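Local atomic coordinates of putidaredoxin reductase (PDB entry 1Q1R), a protein that probably transfers electrons from NADH through its bound FAD to putidaredoxin, the iron-sulfur protein that supplies the cytochrome P450cam monooxygenase. Residues R353-V363 against V374-E382. Sequence-based numbering, arbitrary orientation.
Sequences RGSLAQPDFSV and VDTVNRPVE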
ATOM      1  N   ARG A 353     -12.000  19.620 -11.294  1.00 26.79           N
ATOM      2  CA  ARG A 353     -13.262  19.460 -11.993  1.00 26.69           C
ATOM      3  C   ARG A 353     -14.307  19.223 -10.911  1.00 27.48           C
ATOM      4  O   ARG A 353     -14.401  18.130 -10.352  1.00 28.04           O
ATOM      5  CB  ARG A 353     -13.186  18.264 -12.948  1.00 25.95           C
ATOM      6  CG  ARG A 353     -14.447  18.036 -13.768  1.00 25.54           C
ATOM      7  CD  ARG A 353     -14.330  16.754 -14.586  1.00 25.19           C
ATOM      8  NE  ARG A 353     -15.549  16.475 -15.335  1.00 25.54           N
ATOM      9  CZ  ARG A 353     -15.855  17.025 -16.508  1.00 26.00           C
ATOM     10  NH1 ARG A 353     -15.024  17.888 -17.079  1.00 23.02           N
ATOM     11  NH2 ARG A 353     -16.998  16.715 -17.106  1.00 24.32           N
ATOM     12  N   GLY A 354     -15.081  20.260 -10.617  1.00 27.44           N
ATOM     13  CA  GLY A 354     -16.089  20.176  -9.576  1.00 28.37           C
ATOM     14  C   GLY A 354     -15.648  21.081  -8.441  1.00 28.85           C
ATOM     15  O   GLY A 354     -14.597  21.710  -8.533  1.00 29.83           O
ATOM     16  N   SER A 355     -16.427  21.155  -7.370  1.00 30.20           N
ATOM     17  CA  SER A 355     -16.069  22.016  -6.250  1.00 31.12           C
ATOM     18  C   SER A 355     -15.380  21.266  -5.111  1.00 32.13           C
ATOM     19  O   SER A 355     -15.802  20.174  -4.728  1.00 32.14           O
ATOM     20  CB  SER A 355     -17.317  22.719  -5.707  1.00 31.73           C
ATOM     21  OG  SER A 355     -16.997  23.498  -4.567  1.00 30.23           O
ATOM     22  N   LEU A 356     -14.317  21.868  -4.582  1.00 32.79           N
ATOM     23  CA  LEU A 356     -13.555  21.294  -3.477  1.00 34.73           C
ATOM     24  C   LEU A 356     -14.289  21.489  -2.150  1.00 35.77           C
ATOM     25  O   LEU A 356     -13.823  21.036  -1.104  1.00 35.02           O
ATOM     26  CB  LEU A 356     -12.172  21.949  -3.388  1.00 34.39           C
ATOM     27  CG  LEU A 356     -11.190  21.713  -4.536  1.00 34.70           C
ATOM     28  CD1 LEU A 356      -9.980  22.621  -4.369  1.00 33.85           C
ATOM     29  CD2 LEU A 356     -10.771  20.253  -4.566  1.00 33.49           C
ATOM     30  N   ALA A 357     -15.434  22.163  -2.201  1.00 36.90           N
ATOM     31  CA  ALA A 357     -16.231  22.411  -1.002  1.00 39.23           C
ATOM     32  C   ALA A 357     -17.219  21.275  -0.783  1.00 40.67           C
ATOM     33  O   ALA A 357     -18.080  21.346   0.096  1.00 40.58           O
ATOM     34  CB  ALA A 357     -16.980  23.735  -1.132  1.00 38.65           C
ATOM     35  N   GLN A 358     -17.092  20.228  -1.589  1.00 41.80           N
ATOM     36  CA  GLN A 358     -17.976  19.074  -1.491  1.00 43.14           C
ATOM     37  C   GLN A 358     -17.206  17.820  -1.900  1.00 42.40           C
ATOM     38  O   GLN A 358     -16.351  17.873  -2.780  1.00 42.60           O
ATOM     39  CB  GLN A 358     -19.181  19.281  -2.411  1.00 45.68           C
ATOM     40  CG  GLN A 358     -20.262  18.221  -2.303  1.00 50.39           C
ATOM     41  CD  GLN A 358     -21.410  18.466  -3.271  1.00 53.16           C
ATOM     42  OE1 GLN A 358     -22.375  17.699  -3.317  1.00 55.06           O
ATOM     43  NE2 GLN A 358     -21.307  19.540  -4.053  1.00 54.35           N
ATOM     44  N   PRO A 359     -17.479  16.678  -1.247  1.00 41.84           N
ATOM     45  CA  PRO A 359     -16.768  15.444  -1.607  1.00 40.23           C
ATOM     46  C   PRO A 359     -17.349  14.905  -2.906  1.00 38.13           C
ATOM     47  O   PRO A 359     -18.047  13.892  -2.917  1.00 36.72           O
ATOM     48  CB  PRO A 359     -17.050  14.514  -0.424  1.00 41.20           C
ATOM     49  CG  PRO A 359     -17.374  15.455   0.703  1.00 42.79           C
ATOM     50  CD  PRO A 359     -18.217  16.498   0.012  1.00 42.39           C
ATOM     51  N   ASP A 360     -17.066  15.605  -3.997  1.00 36.16           N
ATOM     52  CA  ASP A 360     -17.563  15.229  -5.309  1.00 34.95           C
ATOM     53  C   ASP A 360     -16.804  16.014  -6.366  1.00 33.16           C
ATOM     54  O   ASP A 360     -17.274  17.039  -6.855  1.00 33.46           O
ATOM     55  CB  ASP A 360     -19.063  15.525  -5.390  1.00 36.12           C
ATOM     56  CG  ASP A 360     -19.588  15.490  -6.804  1.00 37.38           C
ATOM     57  OD1 ASP A 360     -19.200  14.583  -7.569  1.00 37.07           O
ATOM     58  OD2 ASP A 360     -20.404  16.372  -7.148  1.00 40.15           O
ATOM     59  N   PHE A 361     -15.621  15.525  -6.714  1.00 30.49           N
ATOM     60  CA  PHE A 361     -14.794  16.200  -7.697  1.00 28.41           C
ATOM     61  C   PHE A 361     -13.652  15.314  -8.152  1.00 27.74           C
ATOM     62  O   PHE A 361     -13.427  14.234  -7.604  1.00 26.70           O
ATOM     63  CB  PHE A 361     -14.226  17.490  -7.094  1.00 28.21           C
ATOM     64  CG  PHE A 361     -13.397  17.268  -5.851  1.00 28.67           C
ATOM     65  CD1 PHE A 361     -12.089  16.800  -5.941  1.00 28.36           C
ATOM     66  CD2 PHE A 361     -13.931  17.514  -4.591  1.00 28.05           C
ATOM     67  CE1 PHE A 361     -11.326  16.582  -4.795  1.00 29.48           C
ATOM     68  CE2 PHE A 361     -13.178  17.300  -3.439  1.00 28.44           C
ATOM     69  CZ  PHE A 361     -11.874  16.833  -3.540  1.00 28.75           C
ATOM     70  N   SER A 362     -12.941  15.784  -9.168  1.00 26.70           N
ATOM     71  CA  SER A 362     -11.787  15.084  -9.704  1.00 26.58           C
ATOM     72  C   SER A 362     -10.683  16.122  -9.845  1.00 26.71           C
ATOM     73  O   SER A 362     -10.946  17.268 -10.218  1.00 26.84           O
ATOM     74  CB  SER A 362     -12.105  14.472 -11.066  1.00 25.85           C
ATOM     75  OG  SER A 362     -13.113  13.483 -10.952  1.00 27.66           O
ATOM     76  N   VAL A 363      -9.456  15.728  -9.535  1.00 25.36           N
ATOM     77  CA  VAL A 363      -8.328  16.638  -9.634  1.00 26.08           C
ATOM     78  C   VAL A 363      -7.332  16.063 -10.626  1.00 25.79           C
ATOM     79  O   VAL A 363      -6.804  14.957 -10.434  1.00 24.72           O
ATOM     80  CB  VAL A 363      -7.636  16.832  -8.260  1.00 26.22           C
ATOM     81  CG1 VAL A 363      -6.531  17.875  -8.368  1.00 26.73           C
ATOM     82  CG2 VAL A 363      -8.660  17.265  -7.219  1.00 26.54           C
ATOM     83  N   VAL A 374      -4.861  11.443 -11.670  1.00 28.23           N
ATOM     84  CA  VAL A 374      -6.145  12.027 -11.326  1.00 27.83           C
ATOM     85  C   VAL A 374      -6.615  11.452 -10.003  1.00 28.35           C
ATOM     86  O   VAL A 374      -6.628  10.235  -9.813  1.00 28.63           O
ATOM     87  CB  VAL A 374      -7.225  11.731 -12.387  1.00 25.84           C
ATOM     88  CG1 VAL A 374      -8.520  12.449 -12.016  1.00 25.71           C
ATOM     89  CG2 VAL A 374      -6.747  12.172 -13.766  1.00 26.22           C
ATOM     90  N   ASP A 375      -6.968  12.334  -9.078  1.00 28.18           N
ATOM     91  CA  ASP A 375      -7.486  11.905  -7.788  1.00 28.88           C
ATOM     92  C   ASP A 375      -8.987  12.165  -7.896  1.00 28.41           C
ATOM     93  O   ASP A 375      -9.404  13.289  -8.184  1.00 29.49           O
ATOM     94  CB  ASP A 375      -6.894  12.744  -6.646  1.00 28.84           C
ATOM     95  CG  ASP A 375      -5.410  12.461  -6.401  1.00 31.10           C
ATOM     96  OD1 ASP A 375      -4.773  13.257  -5.674  1.00 32.97           O
ATOM     97  OD2 ASP A 375      -4.881  11.455  -6.919  1.00 30.83           O
ATOM     98  N   THR A 376      -9.798  11.133  -7.701  1.00 26.09           N
ATOM     99  CA  THR A 376     -11.241  11.310  -7.770  1.00 25.50           C
ATOM    100  C   THR A 376     -11.868  11.094  -6.403  1.00 25.71           C
ATOM    101  O   THR A 376     -11.455  10.211  -5.649  1.00 25.59           O
ATOM    102  CB  THR A 376     -11.889  10.342  -8.782  1.00 25.13           C
ATOM    103  OG1 THR A 376     -11.693   8.990  -8.353  1.00 25.36           O
ATOM    104  CG2 THR A 376     -11.267  10.528 -10.160  1.00 24.84           C
ATOM    105  N   VAL A 377     -12.860  11.919  -6.086  1.00 26.16           N
ATOM    106  CA  VAL A 377     -13.566  11.838  -4.813  1.00 26.44           C
ATOM    107  C   VAL A 377     -15.045  11.616  -5.103  1.00 27.15           C
ATOM    108  O   VAL A 377     -15.749  12.529  -5.542  1.00 26.84           O
ATOM    109  CB  VAL A 377     -13.381  13.136  -4.002  1.00 26.69           C
ATOM    110  CG1 VAL A 377     -14.247  13.104  -2.757  1.00 27.07           C
ATOM    111  CG2 VAL A 377     -11.913  13.300  -3.634  1.00 25.78           C
ATOM    112  N   ASN A 378     -15.505  10.393  -4.850  1.00 27.23           N
ATOM    113  CA  ASN A 378     -16.886   9.999  -5.107  1.00 26.69           C
ATOM    114  C   ASN A 378     -17.237  10.136  -6.586  1.00 27.06           C
ATOM    115  O   ASN A 378     -18.353  10.510  -6.936  1.00 26.62           O
ATOM    116  CB  ASN A 378     -17.874  10.816  -4.263  1.00 27.07           C
ATOM    117  CG  ASN A 378     -17.905  10.375  -2.802  1.00 27.99           C
ATOM    118  OD1 ASN A 378     -17.697   9.198  -2.488  1.00 27.01           O
ATOM    119  ND2 ASN A 378     -18.184  11.315  -1.908  1.00 27.06           N
ATOM    120  N   ARG A 379     -16.277   9.829  -7.453  1.00 26.95           N
ATOM    121  CA  ARG A 379     -16.500   9.891  -8.895  1.00 27.01           C
ATOM    122  C   ARG A 379     -15.922   8.659  -9.586  1.00 26.99           C
ATOM    123  O   ARG A 379     -14.916   8.730 -10.294  1.00 26.09           O
ATOM    124  CB  ARG A 379     -15.890  11.169  -9.470  1.00 27.26           C
ATOM    125  CG  ARG A 379     -16.631  12.409  -9.017  1.00 27.48           C
ATOM    126  CD  ARG A 379     -16.433  13.559  -9.973  1.00 27.68           C
ATOM    127  NE  ARG A 379     -17.241  14.705  -9.580  1.00 27.73           N
ATOM    128  CZ  ARG A 379     -17.333  15.834 -10.277  1.00 28.49           C
ATOM    129  NH1 ARG A 379     -16.662  15.979 -11.417  1.00 25.88           N
ATOM    130  NH2 ARG A 379     -18.096  16.819  -9.824  1.00 28.20           N
ATOM    131  N   PRO A 380     -16.572   7.504  -9.391  1.00 27.45           N
ATOM    132  CA  PRO A 380     -16.151   6.229  -9.973  1.00 27.21           C
ATOM    133  C   PRO A 380     -16.077   6.207 -11.499  1.00 27.24           C
ATOM    134  O   PRO A 380     -15.193   5.570 -12.070  1.00 26.52           O
ATOM    135  CB  PRO A 380     -17.178   5.243  -9.412  1.00 27.64           C
ATOM    136  CG  PRO A 380     -18.404   6.084  -9.242  1.00 27.77           C
ATOM    137  CD  PRO A 380     -17.837   7.348  -8.647  1.00 27.71           C
ATOM    138  N   VAL A 381     -16.999   6.900 -12.162  1.00 26.77           N
ATOM    139  CA  VAL A 381     -16.990   6.918 -13.618  1.00 27.60           C
ATOM    140  C   VAL A 381     -15.820   7.734 -14.155  1.00 26.76           C
ATOM    141  O   VAL A 381     -15.089   7.273 -15.038  1.00 26.82           O
ATOM    142  CB  VAL A 381     -18.311   7.479 -14.188  1.00 28.40           C
ATOM    143  CG1 VAL A 381     -18.253   7.491 -15.712  1.00 28.78           C
ATOM    144  CG2 VAL A 381     -19.482   6.625 -13.712  1.00 29.47           C
ATOM    145  N   GLU A 382     -15.630   8.939 -13.626  1.00 25.56           N
ATOM    146  CA  GLU A 382     -14.520   9.757 -14.090  1.00 26.11           C
ATOM    147  C   GLU A 382     -13.201   9.074 -13.733  1.00 25.44           C
ATOM    148  O   GLU A 382     -12.182   9.296 -14.385  1.00 25.01           O
ATOM    149  CB  GLU A 382     -14.586  11.169 -13.490  1.00 26.30           C
ATOM    150  CG  GLU A 382     -15.885  11.908 -13.826  1.00 26.32           C
ATOM    151  CD  GLU A 382     -15.778  13.422 -13.698  1.00 27.10           C
ATOM    152  OE1 GLU A 382     -15.027  13.908 -12.824  1.00 25.83           O
ATOM    153  OE2 GLU A 382     -16.467  14.128 -14.469  1.00 27.53           O
TER
HETATM  154  O   HOH W   1     -17.781  13.863 -16.708  1.00 31.33           O
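F361 and V377 lie side by side as a hydrogen-bonded pair of the antiparallel beta hairpin formed by strands 360-367 and 370-377, in the C-terminal domain of this glutathione reductase-fold enzyme. V377 N donates to F361 O at 2.8 Å, and V363 and D375 form the next hydrogen-bonded pair. Valine suits a strand, and its branches divide the work: CB stands over one ring face of F361, 4.0 Å from the centroid, in a CH-pi contact, CG2 reaches CE1 and CZ, and CG1 packs against P359. L356 CD2 covers the opposite face, and F196 of helix 191-204 meets the ring edge-to-face. Where the strand ends, N378 adopts a left-handed backbone conformation, which asparagine tolerates well; ND2 donates to P359 O (2.8 Å) while OD1 accepts from G337 N.

On the face that carries S362 and T376, R379, the N-cap residue of helix 380-391, lays its guanidinium over the backbone of F361. Its chain is extended from CG to NE (chi3 175°), which carries the flat group across the strand to D360. There NE donates to OD1 at 2.8 Å, in the guanidinium plane but from above the carboxylate plane, while NH1 bonds E382 OE1 and NH2 has E404 as a further salt-bridge partner. Replacing R379 by alanine is likely to leave D360 and E404 without this positive partner and E382 OE1 short of a donor.

E382 lies three residues on, in the first helical turn, where a carboxylate probably suits the positive end of the helix dipole. Its charge probably eases the 4.1 Å approach of R353 NE to R379 NH1. S362 OG, set beside its own backbone N (chi1 -64°), lies along R379 CD and donates to the anti lone pair of OE1 at 2.7 Å. The other oxygen, OE2, takes R353 NE on its syn side at 2.7 Å, and a water joins OE2 to R353 NH2.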